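Local coordinates for protein soluble lytic murein transglycosylase (Escherichia coli, PDB 1QSA) that cleaves the glycosidic bonds between N-acetylmuramic acid and N-acetylglucosamine in peptidoglycan, leaving a 1,6-anhydro bond in the muramic acid, at residues Lys484-Val489 against Gln519-Glu524; Met472-Gln477 against Gly493-Met498. All blocks are in the same frame, centred on the assembly; numbering follows the deposited sequence.

Contact 1: Lys484-Val489 against Gln519-Glu524; sequences KVKSPV and QLLDPE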
loop_
_atom_site.group_PDB
_atom_site.type_symbol
_atom_site.label_atom_id
_atom_site.label_comp_id
_atom_site.label_asym_id
_atom_site.label_seq_id
_atom_site.Cartn_x
_atom_site.Cartn_y
_atom_site.Cartn_z
ATOM N N LYS A 484 -15.522 -6.692 0.049
ATOM C CA LYS A 484 -16.001 -5.383 0.486
ATOM C C LYS A 484 -14.937 -4.293 0.550
ATOM O O LYS A 484 -15.243 -3.147 0.899
ATOM C CB LYS A 484 -16.665 -5.535 1.868
ATOM C CG LYS A 484 -17.676 -6.683 1.947
ATOM C CD LYS A 484 -18.825 -6.490 0.973
ATOM C CE LYS A 484 -19.782 -7.683 0.973
ATOM N NZ LYS A 484 -20.902 -7.453 0.005
ATOM N N VAL A 485 -13.698 -4.616 0.189
ATOM C CA VAL A 485 -12.636 -3.615 0.290
ATOM C C VAL A 485 -12.676 -2.564 -0.820
ATOM O O VAL A 485 -12.999 -2.875 -1.963
ATOM C CB VAL A 485 -11.225 -4.281 0.376
ATOM C CG1 VAL A 485 -10.825 -4.917 -0.963
ATOM C CG2 VAL A 485 -10.177 -3.261 0.819
ATOM N N LYS A 486 -12.455 -1.304 -0.441
ATOM C CA LYS A 486 -12.412 -0.197 -1.398
ATOM C C LYS A 486 -11.127 0.571 -1.145
ATOM O O LYS A 486 -10.798 0.865 0.011
ATOM C CB LYS A 486 -13.577 0.764 -1.203
ATOM C CG LYS A 486 -14.920 0.210 -1.522
ATOM C CD LYS A 486 -16.006 1.258 -1.250
ATOM C CE LYS A 486 -15.868 2.481 -2.155
ATOM N NZ LYS A 486 -16.939 3.487 -1.852
ATOM N N SER A 487 -10.412 0.910 -2.211
ATOM C CA SER A 487 -9.162 1.657 -2.069
ATOM C C SER A 487 -9.473 3.145 -1.874
ATOM O O SER A 487 -10.604 3.585 -2.079
ATOM C CB SER A 487 -8.281 1.462 -3.309
ATOM O OG SER A 487 -8.758 2.238 -4.393
ATOM N N PRO A 488 -8.476 3.931 -1.443
ATOM C CA PRO A 488 -8.672 5.369 -1.233
ATOM C C PRO A 488 -9.151 6.117 -2.484
ATOM O O PRO A 488 -9.788 7.161 -2.363
ATOM C CB PRO A 488 -7.289 5.839 -0.789
ATOM C CG PRO A 488 -6.739 4.643 -0.077
ATOM C CD PRO A 488 -7.137 3.512 -0.993
ATOM N N VAL A 489 -8.850 5.596 -3.678
ATOM C CA VAL A 489 -9.298 6.242 -4.916
ATOM C C VAL A 489 -10.637 5.691 -5.420
ATOM O O VAL A 489 -11.133 6.102 -6.469
ATOM C CB VAL A 489 -8.226 6.191 -6.046
ATOM C CG1 VAL A 489 -7.011 7.028 -5.649
ATOM C CG2 VAL A 489 -7.814 4.757 -6.342
ATOM N N GLN A 519 -22.777 -1.598 -6.310
ATOM C CA GLN A 519 -23.023 -2.980 -6.711
ATOM C C GLN A 519 -21.700 -3.747 -6.866
ATOM O O GLN A 519 -21.691 -4.980 -6.889
ATOM C CB GLN A 519 -23.780 -3.027 -8.032
ATOM C CG GLN A 519 -25.205 -2.496 -7.960
ATOM C CD GLN A 519 -25.824 -2.443 -9.333
ATOM O OE1 GLN A 519 -25.890 -1.386 -9.940
ATOM N NE2 GLN A 519 -26.214 -3.596 -9.860
ATOM N N LEU A 520 -20.597 -3.013 -6.974
ATOM C CA LEU A 520 -19.277 -3.627 -7.130
ATOM C C LEU A 520 -18.863 -4.391 -5.862
ATOM O O LEU A 520 -17.939 -5.200 -5.891
ATOM C CB LEU A 520 -18.229 -2.571 -7.521
ATOM C CG LEU A 520 -18.489 -1.901 -8.879
ATOM C CD1 LEU A 520 -17.449 -0.810 -9.135
ATOM C CD2 LEU A 520 -18.425 -2.975 -9.994
ATOM N N LEU A 521 -19.564 -4.151 -4.754
ATOM C CA LEU A 521 -19.276 -4.861 -3.517
ATOM C C LEU A 521 -19.935 -6.242 -3.459
ATOM O O LEU A 521 -19.706 -7.003 -2.518
ATOM C CB LEU A 521 -19.665 -4.015 -2.299
ATOM C CG LEU A 521 -18.950 -2.668 -2.193
ATOM C CD1 LEU A 521 -19.369 -1.984 -0.895
ATOM C CD2 LEU A 521 -17.444 -2.835 -2.236
ATOM N N ASP A 522 -20.780 -6.546 -4.443
ATOM C CA ASP A 522 -21.422 -7.852 -4.536
ATOM C C ASP A 522 -20.460 -8.769 -5.315
ATOM O O ASP A 522 -20.117 -8.474 -6.459
ATOM C CB ASP A 522 -22.746 -7.735 -5.297
ATOM C CG ASP A 522 -23.346 -9.083 -5.614
ATOM O OD1 ASP A 522 -23.635 -9.830 -4.655
ATOM O OD2 ASP A 522 -23.500 -9.412 -6.819
ATOM N N PRO A 523 -20.070 -9.915 -4.734
ATOM C CA PRO A 523 -19.142 -10.820 -5.435
ATOM C C PRO A 523 -19.473 -11.159 -6.898
ATOM O O PRO A 523 -18.632 -10.977 -7.782
ATOM C CB PRO A 523 -19.138 -12.060 -4.542
ATOM C CG PRO A 523 -19.318 -11.478 -3.160
ATOM C CD PRO A 523 -20.398 -10.436 -3.390
ATOM N N GLU A 524 -20.682 -11.649 -7.161
ATOM C CA GLU A 524 -21.054 -11.994 -8.528
ATOM C C GLU A 524 -20.984 -10.814 -9.501
ATOM O O GLU A 524 -20.461 -10.953 -10.604
ATOM C CB GLU A 524 -22.444 -12.642 -8.568
ATOM C CG GLU A 524 -22.849 -13.052 -9.985
ATOM C CD GLU A 524 -23.994 -14.067 -10.023
ATOM O OE1 GLU A 524 -24.566 -14.394 -8.960
ATOM O OE2 GLU A 524 -24.312 -14.558 -11.127
#
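In the lysozyme-like Slt domain, the loop that follows helix 468-479, the helix of the predicted active-site Glu478, passes over the 3-10 turn leading into helix 523-540, and Lys484 and Leu521 join the two. Leucine suits this surface spot because it puts one methyl, CD2, against the loop backbone: Leu521 CD2 rests 3.8 Å from the carbonyl O of Lys484 and 4.0 Å from CA of the same residue. Lys486 crosses the leucine at about a right angle, touching Leu521 CD2 with CG alone at 4.0 Å, while its amine end belongs to an exposed side chain. On the helix side Asp522 is the N-cap, which suits an aspartate: its carboxylate caps a backbone N in the first turn of the helix, and its OD2 is also hydrogen-bonded to Thr525 OG1. Lys484 itself bends at chi2 (-61°), its outer carbons extended, so that its CD lies 4.2 Å from Leu521 CB. The ammonium group then reaches a backbone carbonyl at the last residue of the 3-10 segment: Lys484 NZ donates to Leu521 O over 2.8 Å, approaching from above the carbonyl plane, 45° out of it, with a C=O...N angle of 135°.

Contact 2: Met472-Gln477 against Gly493-Met498; sequences MAIARQ and GLMQIM. With SO4 (sulfate ion), chain H.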
loop_
_atom_site.group_PDB
_atom_site.type_symbol
_atom_site.label_atom_id
_atom_site.label_comp_id
_atom_site.label_asym_id
_atom_site.label_seq_id
_atom_site.Cartn_x
_atom_site.Cartn_y
_atom_site.Cartn_z
ATOM N N MET A 472 -8.775 -15.740 -11.086
ATOM C CA MET A 472 -8.612 -15.911 -9.649
ATOM C C MET A 472 -7.313 -15.291 -9.132
ATOM O O MET A 472 -7.315 -14.668 -8.072
ATOM C CB MET A 472 -8.730 -17.389 -9.272
ATOM C CG MET A 472 -10.156 -17.883 -9.468
ATOM S SD MET A 472 -10.391 -19.642 -9.210
ATOM C CE MET A 472 -10.513 -19.726 -7.407
ATOM N N ALA A 473 -6.226 -15.424 -9.894
ATOM C CA ALA A 473 -4.935 -14.839 -9.520
ATOM C C ALA A 473 -5.066 -13.317 -9.445
ATOM O O ALA A 473 -4.519 -12.687 -8.541
ATOM C CB ALA A 473 -3.857 -15.210 -10.544
ATOM N N ILE A 474 -5.737 -12.732 -10.435
ATOM C CA ILE A 474 -5.936 -11.276 -10.475
ATOM C C ILE A 474 -6.724 -10.823 -9.240
ATOM O O ILE A 474 -6.336 -9.871 -8.548
ATOM C CB ILE A 474 -6.649 -10.857 -11.800
ATOM C CG1 ILE A 474 -5.679 -11.005 -12.993
ATOM C CG2 ILE A 474 -7.207 -9.412 -11.706
ATOM C CD1 ILE A 474 -4.671 -9.844 -13.151
ATOM N N ALA A 475 -7.817 -11.521 -8.937
ATOM C CA ALA A 475 -8.626 -11.170 -7.765
ATOM C C ALA A 475 -7.834 -11.305 -6.457
ATOM O O ALA A 475 -7.913 -10.444 -5.573
ATOM C CB ALA A 475 -9.877 -12.037 -7.720
ATOM N N ARG A 476 -7.050 -12.381 -6.345
ATOM C CA ARG A 476 -6.237 -12.619 -5.154
ATOM C C ARG A 476 -5.258 -11.460 -4.942
ATOM O O ARG A 476 -5.114 -10.948 -3.832
ATOM C CB ARG A 476 -5.491 -13.952 -5.294
ATOM C CG ARG A 476 -4.376 -14.180 -4.261
ATOM C CD ARG A 476 -4.905 -14.249 -2.839
ATOM N NE ARG A 476 -3.836 -14.553 -1.884
ATOM C CZ ARG A 476 -2.948 -13.676 -1.435
ATOM N NH1 ARG A 476 -3.010 -12.404 -1.819
ATOM N NH2 ARG A 476 -2.025 -14.062 -0.552
ATOM N N GLN A 477 -4.630 -11.013 -6.028
ATOM C CA GLN A 477 -3.688 -9.906 -5.954
ATOM C C GLN A 477 -4.395 -8.604 -5.599
ATOM O O GLN A 477 -3.917 -7.845 -4.752
ATOM C CB GLN A 477 -2.952 -9.739 -7.291
ATOM C CG GLN A 477 -2.262 -8.378 -7.479
ATOM C CD GLN A 477 -1.143 -8.129 -6.493
ATOM O OE1 GLN A 477 -0.464 -9.054 -6.054
ATOM N NE2 GLN A 477 -0.946 -6.868 -6.129
ATOM N N GLY A 493 -14.155 -3.866 -4.429
ATOM C CA GLY A 493 -14.354 -5.298 -4.428
ATOM C C GLY A 493 -13.254 -6.255 -4.805
ATOM O O GLY A 493 -12.081 -5.884 -4.874
ATOM N N LEU A 494 -13.683 -7.470 -5.148
ATOM C CA LEU A 494 -12.770 -8.575 -5.435
ATOM C C LEU A 494 -11.722 -8.309 -6.476
ATOM O O LEU A 494 -10.564 -8.667 -6.284
ATOM C CB LEU A 494 -13.544 -9.844 -5.804
ATOM C CG LEU A 494 -14.370 -10.495 -4.680
ATOM C CD1 LEU A 494 -15.191 -11.637 -5.278
ATOM C CD2 LEU A 494 -13.469 -10.986 -3.532
ATOM N N MET A 495 -12.114 -7.620 -7.542
ATOM C CA MET A 495 -11.172 -7.331 -8.619
ATOM C C MET A 495 -10.781 -5.856 -8.688
ATOM O O MET A 495 -10.179 -5.409 -9.667
ATOM C CB MET A 495 -11.714 -7.877 -9.946
ATOM C CG MET A 495 -11.909 -9.395 -9.869
ATOM S SD MET A 495 -12.457 -10.165 -11.391
ATOM C CE MET A 495 -10.946 -10.037 -12.383
ATOM N N GLN A 496 -11.085 -5.133 -7.602
ATOM C CA GLN A 496 -10.734 -3.719 -7.449
ATOM C C GLN A 496 -11.034 -2.895 -8.690
ATOM O O GLN A 496 -10.156 -2.253 -9.283
ATOM C CB GLN A 496 -9.267 -3.603 -7.012
ATOM C CG GLN A 496 -9.044 -4.030 -5.542
ATOM C CD GLN A 496 -9.620 -3.017 -4.581
ATOM O OE1 GLN A 496 -9.006 -1.983 -4.312
ATOM N NE2 GLN A 496 -10.821 -3.280 -4.091
ATOM N N ILE A 497 -12.304 -2.935 -9.058
ATOM C CA ILE A 497 -12.818 -2.255 -10.234
ATOM C C ILE A 497 -13.142 -0.794 -9.943
ATOM O O ILE A 497 -13.845 -0.488 -8.981
ATOM C CB ILE A 497 -14.095 -2.968 -10.723
ATOM C CG1 ILE A 497 -13.789 -4.443 -11.034
ATOM C CG2 ILE A 497 -14.593 -2.322 -12.014
ATOM C CD1 ILE A 497 -15.051 -5.270 -11.283
ATOM N N MET A 498 -12.595 0.102 -10.771
ATOM C CA MET A 498 -12.857 1.543 -10.641
ATOM C C MET A 498 -14.243 1.816 -11.252
ATOM O O MET A 498 -14.646 1.159 -12.210
ATOM C CB MET A 498 -11.781 2.348 -11.383
ATOM C CG MET A 498 -10.403 2.351 -10.700
ATOM S SD MET A 498 -10.394 3.285 -9.172
ATOM C CE MET A 498 -10.444 4.986 -9.807
HETATM S S SO4 H . 0.557 -11.771 0.164
HETATM O O1 SO4 H . 1.065 -12.550 -0.982
HETATM O O2 SO4 H . 1.289 -10.494 0.255
HETATM O O3 SO4 H . -0.877 -11.501 -0.030
HETATM O O4 SO4 H . 0.752 -12.544 1.400
#
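The guanidinium of Arg476 meets a sulfate ion, probably from the crystallisation liquor, at its edge, the sulfur lying in the plane of the group. NH1 and NH2 of Arg476 share sulfate O3, each at 2.9 Å; the N-H...O angles, 142° and 146°, are bent because both bonds converge on one atom. Arginine fits here because its NE donates to Arg448 O, which helps fix its rotation; Arg448 NH2 also binds the sulfate. The amide of Gln496 is the other flat group: its NE2 points almost straight at Gly493 O, 3.0 Å away, in the carbonyl plane and on a lone pair. That oxygen also takes the backbone N of Gln496, closing a type I turn that Gly493, with its positive phi, can begin. Ala475 lets the backbones approach: its CA lies 4.7 Å from that of Met495 and makes a CA-H...O contact to Leu494 O at 3.5 Å, while its CB is 4.0 Å from Met495 CG. Ile474 CG2 touches Met495 CE at 3.9 Å, a bend at chi3 (72°) bringing this methyl round. Ala475 O and Leu494 O, 3.3 Å apart, are both acceptors, not bonded; the Ser479 hydroxyl can share its proton between them. The turn, where Gln496 and Ile497, both facing Ser492, fit a G1 beta bulge, packs on the helix of the predicted catalytic Glu478, in the lysozyme-like Slt domain.

How the contacts relate
Both contacts lie in the Slt-type domain, their centres 9 Å apart, and their segments alternate along the chain: 472-477, 484-489, 493-498, then 519-524. Contact 2 is buried, contact 1 at the surface, and the loop between helices 468-479 and 499-509 supplies a segment to each. Its two parts are joined directly, Val485 O lying 2.9 Å from Gly493 N in a probable hydrogen bond, while Leu520 CD1 packs against Ile497 O. The loop thus touches both the helix of the predicted active-site Glu478 and the turn before helix 523-540. The side chain of Ile474 is about 4 Å, and that of Val485 about 7 Å, from the side chain of Glu478.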